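Local coordinates for protein L-aspartate semialdehyde sulfurtransferase (Methanocaldococcus jannaschii, PDB 3KPB) that probably condenses sulfide with aspartate semialdehyde to make homocysteine, using a partner protein, and binds S-adenosylmethionine and methylthioadenosine through its C-terminal pair of CBS domains, at residues H34-I47 with S94-I108. Numbering follows the deposited sequence.
Sequences HLPIVDEHGKLVGI and SGVPVVDDYRRVVGI. With SAM (S-adenosylmethionine), chain E.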
ATOM      1  N   HIS A  34       0.076  -8.912   0.758  1.00 16.40           N
ATOM      2  CA  HIS A  34       0.355  -9.467   2.076  1.00 16.31           C
ATOM      3  C   HIS A  34       1.065 -10.784   1.906  1.00 15.60           C
ATOM      4  O   HIS A  34       0.557 -11.690   1.242  1.00 16.29           O
ATOM      5  CB  HIS A  34      -0.932  -9.698   2.852  1.00 16.83           C
ATOM      6  CG  HIS A  34      -1.760  -8.471   3.010  1.00 18.47           C
ATOM      7  ND1 HIS A  34      -2.769  -8.143   2.132  1.00 20.42           N
ATOM      8  CD2 HIS A  34      -1.717  -7.478   3.928  1.00 19.93           C
ATOM      9  CE1 HIS A  34      -3.321  -7.004   2.510  1.00 20.72           C
ATOM     10  NE2 HIS A  34      -2.701  -6.581   3.597  1.00 20.98           N
ATOM     11  N   LEU A  35       2.246 -10.883   2.501  1.00 14.35           N
ATOM     12  CA  LEU A  35       3.062 -12.073   2.397  1.00 13.63           C
ATOM     13  C   LEU A  35       3.509 -12.503   3.795  1.00 12.98           C
ATOM     14  O   LEU A  35       4.450 -11.934   4.351  1.00 12.45           O
ATOM     15  CB  LEU A  35       4.265 -11.788   1.491  1.00 13.81           C
ATOM     16  CG  LEU A  35       5.224 -12.948   1.224  1.00 14.25           C
ATOM     17  CD1 LEU A  35       4.512 -14.088   0.490  1.00 15.22           C
ATOM     18  CD2 LEU A  35       6.447 -12.466   0.448  1.00 14.41           C
ATOM     19  N   PRO A  36       2.806 -13.483   4.390  1.00 12.59           N
ATOM     20  CA  PRO A  36       3.242 -14.048   5.670  1.00 12.40           C
ATOM     21  C   PRO A  36       4.612 -14.698   5.513  1.00 12.69           C
ATOM     22  O   PRO A  36       4.872 -15.363   4.502  1.00 12.32           O
ATOM     23  CB  PRO A  36       2.182 -15.111   5.976  1.00 12.71           C
ATOM     24  CG  PRO A  36       0.991 -14.732   5.151  1.00 12.70           C
ATOM     25  CD  PRO A  36       1.506 -14.019   3.945  1.00 13.01           C
ATOM     26  N   ILE A  37       5.479 -14.477   6.498  1.00 13.18           N
ATOM     27  CA  ILE A  37       6.819 -15.048   6.484  1.00 13.87           C
ATOM     28  C   ILE A  37       6.860 -16.195   7.484  1.00 14.56           C
ATOM     29  O   ILE A  37       6.416 -16.050   8.626  1.00 14.50           O
ATOM     30  CB  ILE A  37       7.900 -13.989   6.811  1.00 13.79           C
ATOM     31  CG1 ILE A  37       7.787 -12.777   5.867  1.00 13.89           C
ATOM     32  CG2 ILE A  37       9.298 -14.620   6.778  1.00 14.05           C
ATOM     33  CD1 ILE A  37       7.851 -13.104   4.367  1.00 14.37           C
ATOM     34  N   VAL A  38       7.360 -17.341   7.039  1.00 15.69           N
ATOM     35  CA  VAL A  38       7.411 -18.526   7.885  1.00 17.07           C
ATOM     36  C   VAL A  38       8.852 -18.983   8.049  1.00 18.19           C
ATOM     37  O   VAL A  38       9.709 -18.684   7.202  1.00 18.16           O
ATOM     38  CB  VAL A  38       6.532 -19.678   7.339  1.00 16.96           C
ATOM     39  CG1 VAL A  38       5.060 -19.291   7.380  1.00 16.91           C
ATOM     40  CG2 VAL A  38       6.962 -20.090   5.923  1.00 17.31           C
ATOM     41  N   ASP A  39       9.122 -19.687   9.148  1.00 19.84           N
ATOM     42  CA  ASP A  39      10.443 -20.263   9.344  1.00 21.51           C
ATOM     43  C   ASP A  39      10.583 -21.573   8.573  1.00 22.35           C
ATOM     44  O   ASP A  39       9.666 -21.986   7.852  1.00 22.43           O
ATOM     45  CB  ASP A  39      10.812 -20.400  10.834  1.00 21.55           C
ATOM     46  CG  ASP A  39       9.867 -21.306  11.618  1.00 22.27           C
ATOM     47  OD1 ASP A  39       9.249 -22.230  11.043  1.00 22.13           O
ATOM     48  OD2 ASP A  39       9.764 -21.095  12.846  1.00 23.52           O
ATOM     49  N   GLU A  40      11.743 -22.207   8.716  1.00 23.68           N
ATOM     50  CA  GLU A  40      12.069 -23.413   7.959  1.00 24.69           C
ATOM     51  C   GLU A  40      11.144 -24.580   8.315  1.00 24.90           C
ATOM     52  O   GLU A  40      11.140 -25.614   7.638  1.00 25.29           O
ATOM     53  CB  GLU A  40      13.552 -23.780   8.138  1.00 24.98           C
ATOM     54  CG  GLU A  40      13.947 -24.340   9.514  1.00 26.25           C
ATOM     55  CD  GLU A  40      14.197 -23.276  10.586  1.00 27.89           C
ATOM     56  OE1 GLU A  40      14.702 -23.649  11.665  1.00 28.62           O
ATOM     57  OE2 GLU A  40      13.897 -22.081  10.364  1.00 28.52           O
ATOM     58  N   HIS A  41      10.355 -24.399   9.377  1.00 24.86           N
ATOM     59  CA  HIS A  41       9.361 -25.398   9.766  1.00 24.70           C
ATOM     60  C   HIS A  41       7.909 -25.027   9.404  1.00 24.22           C
ATOM     61  O   HIS A  41       6.982 -25.739   9.795  1.00 24.38           O
ATOM     62  CB  HIS A  41       9.516 -25.750  11.252  1.00 25.00           C
ATOM     63  CG  HIS A  41      10.845 -26.357  11.577  1.00 25.92           C
ATOM     64  ND1 HIS A  41      11.139 -27.679  11.319  1.00 27.00           N
ATOM     65  CD2 HIS A  41      11.971 -25.817  12.099  1.00 26.81           C
ATOM     66  CE1 HIS A  41      12.384 -27.931  11.683  1.00 27.12           C
ATOM     67  NE2 HIS A  41      12.911 -26.818  12.159  1.00 27.45           N
ATOM     68  N   GLY A  42       7.710 -23.941   8.654  1.00 23.30           N
ATOM     69  CA  GLY A  42       6.363 -23.549   8.202  1.00 22.38           C
ATOM     70  C   GLY A  42       5.584 -22.729   9.218  1.00 21.61           C
ATOM     71  O   GLY A  42       4.390 -22.469   9.044  1.00 21.89           O
ATOM     72  N   LYS A  43       6.268 -22.302  10.275  1.00 20.64           N
ATOM     73  CA  LYS A  43       5.626 -21.545  11.347  1.00 19.70           C
ATOM     74  C   LYS A  43       5.783 -20.047  11.159  1.00 18.45           C
ATOM     75  O   LYS A  43       6.870 -19.566  10.829  1.00 18.24           O
ATOM     76  CB  LYS A  43       6.188 -21.943  12.714  1.00 20.07           C
ATOM     77  CG  LYS A  43       6.200 -23.447  13.011  1.00 21.63           C
ATOM     78  CD  LYS A  43       4.868 -24.114  12.676  1.00 23.96           C
ATOM     79  CE  LYS A  43       4.786 -25.503  13.299  1.00 25.53           C
ATOM     80  NZ  LYS A  43       5.689 -26.498  12.635  1.00 26.61           N
ATOM     81  N   LEU A  44       4.704 -19.311  11.420  1.00 17.26           N
ATOM     82  CA  LEU A  44       4.681 -17.862  11.217  1.00 16.34           C
ATOM     83  C   LEU A  44       5.707 -17.118  12.074  1.00 16.22           C
ATOM     84  O   LEU A  44       5.776 -17.315  13.288  1.00 16.62           O
ATOM     85  CB  LEU A  44       3.279 -17.305  11.484  1.00 16.07           C
ATOM     86  CG  LEU A  44       3.077 -15.803  11.254  1.00 14.73           C
ATOM     87  CD1 LEU A  44       3.090 -15.450   9.768  1.00 15.51           C
ATOM     88  CD2 LEU A  44       1.781 -15.363  11.897  1.00 14.86           C
ATOM     89  N   VAL A  45       6.495 -16.258  11.427  1.00 15.84           N
ATOM     90  CA  VAL A  45       7.469 -15.406  12.120  1.00 15.50           C
ATOM     91  C   VAL A  45       7.350 -13.917  11.767  1.00 15.18           C
ATOM     92  O   VAL A  45       7.967 -13.071  12.420  1.00 15.78           O
ATOM     93  CB  VAL A  45       8.932 -15.869  11.883  1.00 15.06           C
ATOM     94  CG1 VAL A  45       9.147 -17.285  12.412  1.00 16.00           C
ATOM     95  CG2 VAL A  45       9.295 -15.794  10.400  1.00 15.75           C
ATOM     96  N   GLY A  46       6.572 -13.586  10.741  1.00 14.41           N
ATOM     97  CA  GLY A  46       6.452 -12.184  10.357  1.00 13.94           C
ATOM     98  C   GLY A  46       5.507 -11.948   9.208  1.00 13.62           C
ATOM     99  O   GLY A  46       4.890 -12.885   8.712  1.00 13.92           O
ATOM    100  N   ILE A  47       5.378 -10.687   8.804  1.00 13.42           N
ATOM    101  CA  ILE A  47       4.594 -10.333   7.621  1.00 13.32           C
ATOM    102  C   ILE A  47       5.267  -9.208   6.817  1.00 13.71           C
ATOM    103  O   ILE A  47       5.948  -8.347   7.382  1.00 13.59           O
ATOM    104  CB  ILE A  47       3.113  -9.996   7.987  1.00 13.31           C
ATOM    105  CG1 ILE A  47       2.235  -9.952   6.724  1.00 13.52           C
ATOM    106  CG2 ILE A  47       3.025  -8.691   8.807  1.00 14.01           C
ATOM    107  CD1 ILE A  47       0.732  -9.880   6.999  1.00 12.92           C
ATOM    108  N   SER A  94      -5.264  -4.324   6.404  1.00 23.48           N
ATOM    109  CA  SER A  94      -6.138  -4.791   5.333  1.00 22.17           C
ATOM    110  C   SER A  94      -5.952  -6.274   5.010  1.00 21.48           C
ATOM    111  O   SER A  94      -6.571  -6.786   4.079  1.00 21.65           O
ATOM    112  CB  SER A  94      -5.915  -3.945   4.077  1.00 22.32           C
ATOM    113  OG  SER A  94      -4.542  -3.917   3.719  1.00 21.90           O
ATOM    114  N   GLY A  95      -5.090  -6.956   5.762  1.00 20.24           N
ATOM    115  CA  GLY A  95      -4.883  -8.396   5.589  1.00 19.20           C
ATOM    116  C   GLY A  95      -4.374  -9.032   6.866  1.00 18.86           C
ATOM    117  O   GLY A  95      -3.501  -8.476   7.532  1.00 18.34           O
ATOM    118  N   VAL A  96      -4.930 -10.185   7.227  1.00 18.98           N
ATOM    119  CA  VAL A  96      -4.445 -10.925   8.391  1.00 19.59           C
ATOM    120  C   VAL A  96      -4.177 -12.373   8.001  1.00 19.13           C
ATOM    121  O   VAL A  96      -5.025 -13.015   7.376  1.00 19.75           O
ATOM    122  CB  VAL A  96      -5.416 -10.858   9.613  1.00 19.89           C
ATOM    123  CG1 VAL A  96      -5.622  -9.423  10.073  1.00 20.59           C
ATOM    124  CG2 VAL A  96      -6.756 -11.510   9.301  1.00 20.54           C
ATOM    125  N   PRO A  97      -2.984 -12.887   8.342  1.00 18.44           N
ATOM    126  CA  PRO A  97      -2.723 -14.310   8.171  1.00 17.81           C
ATOM    127  C   PRO A  97      -3.640 -15.115   9.083  1.00 17.25           C
ATOM    128  O   PRO A  97      -3.954 -14.682  10.198  1.00 16.70           O
ATOM    129  CB  PRO A  97      -1.262 -14.463   8.616  1.00 17.82           C
ATOM    130  CG  PRO A  97      -0.687 -13.082   8.550  1.00 18.17           C
ATOM    131  CD  PRO A  97      -1.819 -12.177   8.903  1.00 18.26           C
ATOM    132  N   VAL A  98      -4.069 -16.272   8.593  1.00 16.60           N
ATOM    133  CA  VAL A  98      -4.886 -17.197   9.360  1.00 16.39           C
ATOM    134  C   VAL A  98      -3.952 -18.315   9.824  1.00 16.28           C
ATOM    135  O   VAL A  98      -3.242 -18.919   9.008  1.00 16.41           O
ATOM    136  CB  VAL A  98      -6.058 -17.742   8.512  1.00 16.15           C
ATOM    137  CG1 VAL A  98      -6.940 -18.649   9.350  1.00 16.67           C
ATOM    138  CG2 VAL A  98      -6.880 -16.590   7.935  1.00 16.84           C
ATOM    139  N   VAL A  99      -3.930 -18.550  11.138  1.00 16.11           N
ATOM    140  CA  VAL A  99      -3.033 -19.535  11.749  1.00 16.50           C
ATOM    141  C   VAL A  99      -3.822 -20.612  12.485  1.00 16.62           C
ATOM    142  O   VAL A  99      -4.981 -20.400  12.865  1.00 16.79           O
ATOM    143  CB  VAL A  99      -1.986 -18.883  12.722  1.00 16.54           C
ATOM    144  CG1 VAL A  99      -1.063 -17.932  11.967  1.00 16.79           C
ATOM    145  CG2 VAL A  99      -2.664 -18.165  13.894  1.00 16.95           C
ATOM    146  N   ASP A 100      -3.198 -21.773  12.665  1.00 16.54           N
ATOM    147  CA  ASP A 100      -3.765 -22.807  13.523  1.00 16.66           C
ATOM    148  C   ASP A 100      -3.080 -22.800  14.900  1.00 16.58           C
ATOM    149  O   ASP A 100      -2.251 -21.925  15.192  1.00 16.03           O
ATOM    150  CB  ASP A 100      -3.734 -24.196  12.843  1.00 16.89           C
ATOM    151  CG  ASP A 100      -2.319 -24.723  12.590  1.00 17.04           C
ATOM    152  OD1 ASP A 100      -1.354 -24.237  13.222  1.00 17.20           O
ATOM    153  OD2 ASP A 100      -2.177 -25.655  11.761  1.00 18.07           O
ATOM    154  N   ASP A 101      -3.426 -23.777  15.737  1.00 16.69           N
ATOM    155  CA  ASP A 101      -2.880 -23.873  17.094  1.00 17.07           C
ATOM    156  C   ASP A 101      -1.370 -24.162  17.147  1.00 16.74           C
ATOM    157  O   ASP A 101      -0.751 -23.998  18.198  1.00 16.98           O
ATOM    158  CB  ASP A 101      -3.643 -24.925  17.915  1.00 17.54           C
ATOM    159  CG  ASP A 101      -4.980 -24.411  18.464  1.00 18.99           C
ATOM    160  OD1 ASP A 101      -5.219 -23.183  18.491  1.00 20.68           O
ATOM    161  OD2 ASP A 101      -5.796 -25.252  18.894  1.00 20.96           O
ATOM    162  N   TYR A 102      -0.784 -24.599  16.031  1.00 16.19           N
ATOM    163  CA  TYR A 102       0.660 -24.872  15.971  1.00 16.43           C
ATOM    164  C   TYR A 102       1.431 -23.762  15.261  1.00 16.90           C
ATOM    165  O   TYR A 102       2.631 -23.891  15.009  1.00 17.14           O
ATOM    166  CB  TYR A 102       0.920 -26.243  15.331  1.00 16.47           C
ATOM    167  CG  TYR A 102       0.386 -27.357  16.189  1.00 16.20           C
ATOM    168  CD1 TYR A 102       1.170 -27.906  17.201  1.00 17.34           C
ATOM    169  CD2 TYR A 102      -0.924 -27.828  16.030  1.00 16.92           C
ATOM    170  CE1 TYR A 102       0.682 -28.907  18.021  1.00 17.48           C
ATOM    171  CE2 TYR A 102      -1.427 -28.838  16.849  1.00 17.32           C
ATOM    172  CZ  TYR A 102      -0.612 -29.371  17.841  1.00 17.55           C
ATOM    173  OH  TYR A 102      -1.068 -30.370  18.670  1.00 18.68           O
ATOM    174  N   ARG A 103       0.725 -22.671  14.956  1.00 17.22           N
ATOM    175  CA  ARG A 103       1.292 -21.486  14.288  1.00 18.14           C
ATOM    176  C   ARG A 103       1.619 -21.681  12.800  1.00 17.75           C
ATOM    177  O   ARG A 103       2.379 -20.902  12.213  1.00 17.62           O
ATOM    178  CB  ARG A 103       2.502 -20.935  15.064  1.00 18.74           C
ATOM    179  CG  ARG A 103       2.145 -19.864  16.072  1.00 21.56           C
ATOM    180  CD  ARG A 103       2.517 -18.494  15.545  1.00 25.46           C
ATOM    181  NE  ARG A 103       1.568 -17.469  15.968  1.00 28.27           N
ATOM    182  CZ  ARG A 103       1.728 -16.163  15.774  1.00 29.34           C
ATOM    183  NH1 ARG A 103       2.815 -15.698  15.170  1.00 30.29           N
ATOM    184  NH2 ARG A 103       0.797 -15.316  16.196  1.00 30.35           N
ATOM    185  N   ARG A 104       1.038 -22.711  12.190  1.00 17.50           N
ATOM    186  CA  ARG A 104       1.117 -22.877  10.736  1.00 17.67           C
ATOM    187  C   ARG A 104       0.186 -21.884  10.046  1.00 17.55           C
ATOM    188  O   ARG A 104      -0.888 -21.572  10.559  1.00 17.73           O
ATOM    189  CB  ARG A 104       0.727 -24.295  10.317  1.00 17.91           C
ATOM    190  CG  ARG A 104       1.647 -25.364  10.837  1.00 19.66           C
ATOM    191  CD  ARG A 104       1.361 -26.701  10.186  1.00 22.04           C
ATOM    192  NE  ARG A 104       2.231 -27.714  10.768  1.00 24.20           N
ATOM    193  CZ  ARG A 104       3.446 -28.015  10.321  1.00 25.34           C
ATOM    194  NH1 ARG A 104       3.950 -27.398   9.255  1.00 26.13           N
ATOM    195  NH2 ARG A 104       4.159 -28.950  10.946  1.00 25.96           N
ATOM    196  N   VAL A 105       0.586 -21.404   8.874  1.00 17.16           N
ATOM    197  CA  VAL A 105      -0.245 -20.457   8.135  1.00 17.06           C
ATOM    198  C   VAL A 105      -1.206 -21.227   7.231  1.00 17.43           C
ATOM    199  O   VAL A 105      -0.774 -21.922   6.310  1.00 17.99           O
ATOM    200  CB  VAL A 105       0.616 -19.451   7.316  1.00 16.61           C
ATOM    201  CG1 VAL A 105      -0.270 -18.524   6.490  1.00 16.82           C
ATOM    202  CG2 VAL A 105       1.523 -18.633   8.242  1.00 16.57           C
ATOM    203  N   VAL A 106      -2.507 -21.109   7.489  1.00 17.74           N
ATOM    204  CA  VAL A 106      -3.483 -21.881   6.716  1.00 18.58           C
ATOM    205  C   VAL A 106      -4.108 -21.062   5.583  1.00 18.67           C
ATOM    206  O   VAL A 106      -4.708 -21.620   4.658  1.00 19.08           O
ATOM    207  CB  VAL A 106      -4.572 -22.540   7.613  1.00 18.83           C
ATOM    208  CG1 VAL A 106      -3.947 -23.600   8.523  1.00 19.69           C
ATOM    209  CG2 VAL A 106      -5.317 -21.495   8.425  1.00 19.55           C
ATOM    210  N   GLY A 107      -3.970 -19.741   5.668  1.00 18.61           N
ATOM    211  CA  GLY A 107      -4.460 -18.846   4.628  1.00 18.73           C
ATOM    212  C   GLY A 107      -4.290 -17.393   5.013  1.00 18.66           C
ATOM    213  O   GLY A 107      -3.566 -17.070   5.960  1.00 18.23           O
ATOM    214  N   ILE A 108      -4.956 -16.517   4.269  1.00 19.04           N
ATOM    215  CA  ILE A 108      -4.984 -15.097   4.585  1.00 20.22           C
ATOM    216  C   ILE A 108      -6.352 -14.520   4.237  1.00 20.41           C
ATOM    217  O   ILE A 108      -6.984 -14.928   3.257  1.00 20.41           O
ATOM    218  CB  ILE A 108      -3.838 -14.313   3.888  1.00 20.45           C
ATOM    219  CG1 ILE A 108      -3.824 -12.852   4.351  1.00 21.34           C
ATOM    220  CG2 ILE A 108      -3.948 -14.413   2.361  1.00 21.17           C
ATOM    221  CD1 ILE A 108      -2.457 -12.218   4.348  1.00 22.43           C
TER
HETATM  222  N   SAM E1000      -2.622  -1.834   5.336  0.50 26.15           N
HETATM  223  CA  SAM E1000      -1.389  -1.045   5.485  0.50 26.06           C
HETATM  224  C   SAM E1000      -0.199  -1.837   4.934  0.50 25.92           C
HETATM  225  O   SAM E1000      -0.302  -2.516   3.909  0.50 26.08           O
HETATM  226  OXT SAM E1000       0.900  -1.811   5.495  0.50 25.88           O
HETATM  227  CB  SAM E1000      -1.157  -0.737   6.966  0.50 26.11           C
HETATM  228  CG  SAM E1000      -0.498   0.633   7.147  0.50 25.93           C
HETATM  229  SD  SAM E1000       1.062   0.554   8.097  0.50 25.66           S
HETATM  230  CE  SAM E1000       1.747   2.146   7.698  0.50 25.61           C
HETATM  231  C5' SAM E1000       2.246  -0.533   7.224  0.50 22.34           C
HETATM  232  C4' SAM E1000       2.710  -1.707   8.083  0.50 19.04           C
HETATM  233  O4' SAM E1000       1.588  -2.522   8.455  0.50 16.92           O
HETATM  234  C3' SAM E1000       3.585  -2.616   7.225  0.50 17.76           C
HETATM  235  O3' SAM E1000       4.944  -2.402   7.596  0.50 18.71           O
HETATM  236  C2' SAM E1000       3.156  -4.030   7.610  0.50 16.71           C
HETATM  237  O2' SAM E1000       4.298  -4.758   8.076  0.50 15.93           O
HETATM  238  C1' SAM E1000       2.165  -3.801   8.754  0.50 15.58           C
HETATM  239  N9  SAM E1000       1.118  -4.841   8.694  0.50 13.83           N
HETATM  240  C8  SAM E1000       0.296  -5.075   7.667  0.50 13.15           C
HETATM  241  N7  SAM E1000      -0.510  -6.095   7.972  0.50 13.46           N
HETATM  242  C5  SAM E1000      -0.200  -6.509   9.199  0.50 13.52           C
HETATM  243  C6  SAM E1000      -0.683  -7.512  10.029  0.50 13.33           C
HETATM  244  N6  SAM E1000      -1.677  -8.306   9.642  0.50 13.78           N
HETATM  245  N1  SAM E1000      -0.132  -7.671  11.241  0.50 13.15           N
HETATM  246  C2  SAM E1000       0.857  -6.891  11.646  0.50 13.91           C
HETATM  247  N3  SAM E1000       1.341  -5.926  10.878  0.50 13.63           N
HETATM  248  C4  SAM E1000       0.835  -5.716   9.655  0.50 13.52           C
HETATM  249  O   HOH W   1      -2.481  -4.999   6.012  1.00 19.94           O
HETATM  250  O   HOH W   2       7.015 -28.381  10.882  1.00 29.01           O
HETATM  251  O   HOH W   3       2.615 -22.433   7.161  1.00 29.76           O
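The imidazole of His-34 lies with one face against Gly-95, whose CA sits 3.6 Å from the ring centroid in a CH-pi contact; the absence of a side chain there lets the ring come so close. At the ring edge, in plane, NE2 meets Ser-94 OG at 3.2 Å in a hydrogen bond, and a water that also holds Ser-94 N and the amino N of SAM. Ile-108 CD1 presses on His-34 CB. Arg-103 lays its guanidinium over Leu-44 CD2, with Leu-44 O at the edge, in plane. The guanidinium of Arg-104 takes Lys-43 NZ over one face, like charges with NZ and NH2 3.3 Å apart; His-41 O accepts from NZ, and through a water from NH2, which would ease their repulsion.

Between the ligand end at His-34 and the turn end at Lys-43, the two hairpins, one from each CBS motif, pack face to face. Pro-36 CG abuts Pro-97 CG at 4.1 Å, compact apolar rings that fill the space between the hairpins, and Ile-47 CD1 rests on Pro-97 CG. Leu-44, its CG anti to the backbone N (chi1 -177°), sends CD1 to Val-105 CG2 and CD2 to Val-99 CG1. Near the turns, Leu-44 N bonds Arg-103 O at 2.9 Å, nearly straight at 169°.

His-34 binds S-methyl-5'-thioadenosine, Ser-94 and Gly-95 SAM: Gly-95 O accepts from SAM N6 at 2.8 Å, and Ile-47 CG2 packs on the adenine. The chemistry thus divides into an apolar middle and polar ends, one of which ties the ligand to both CBS motifs.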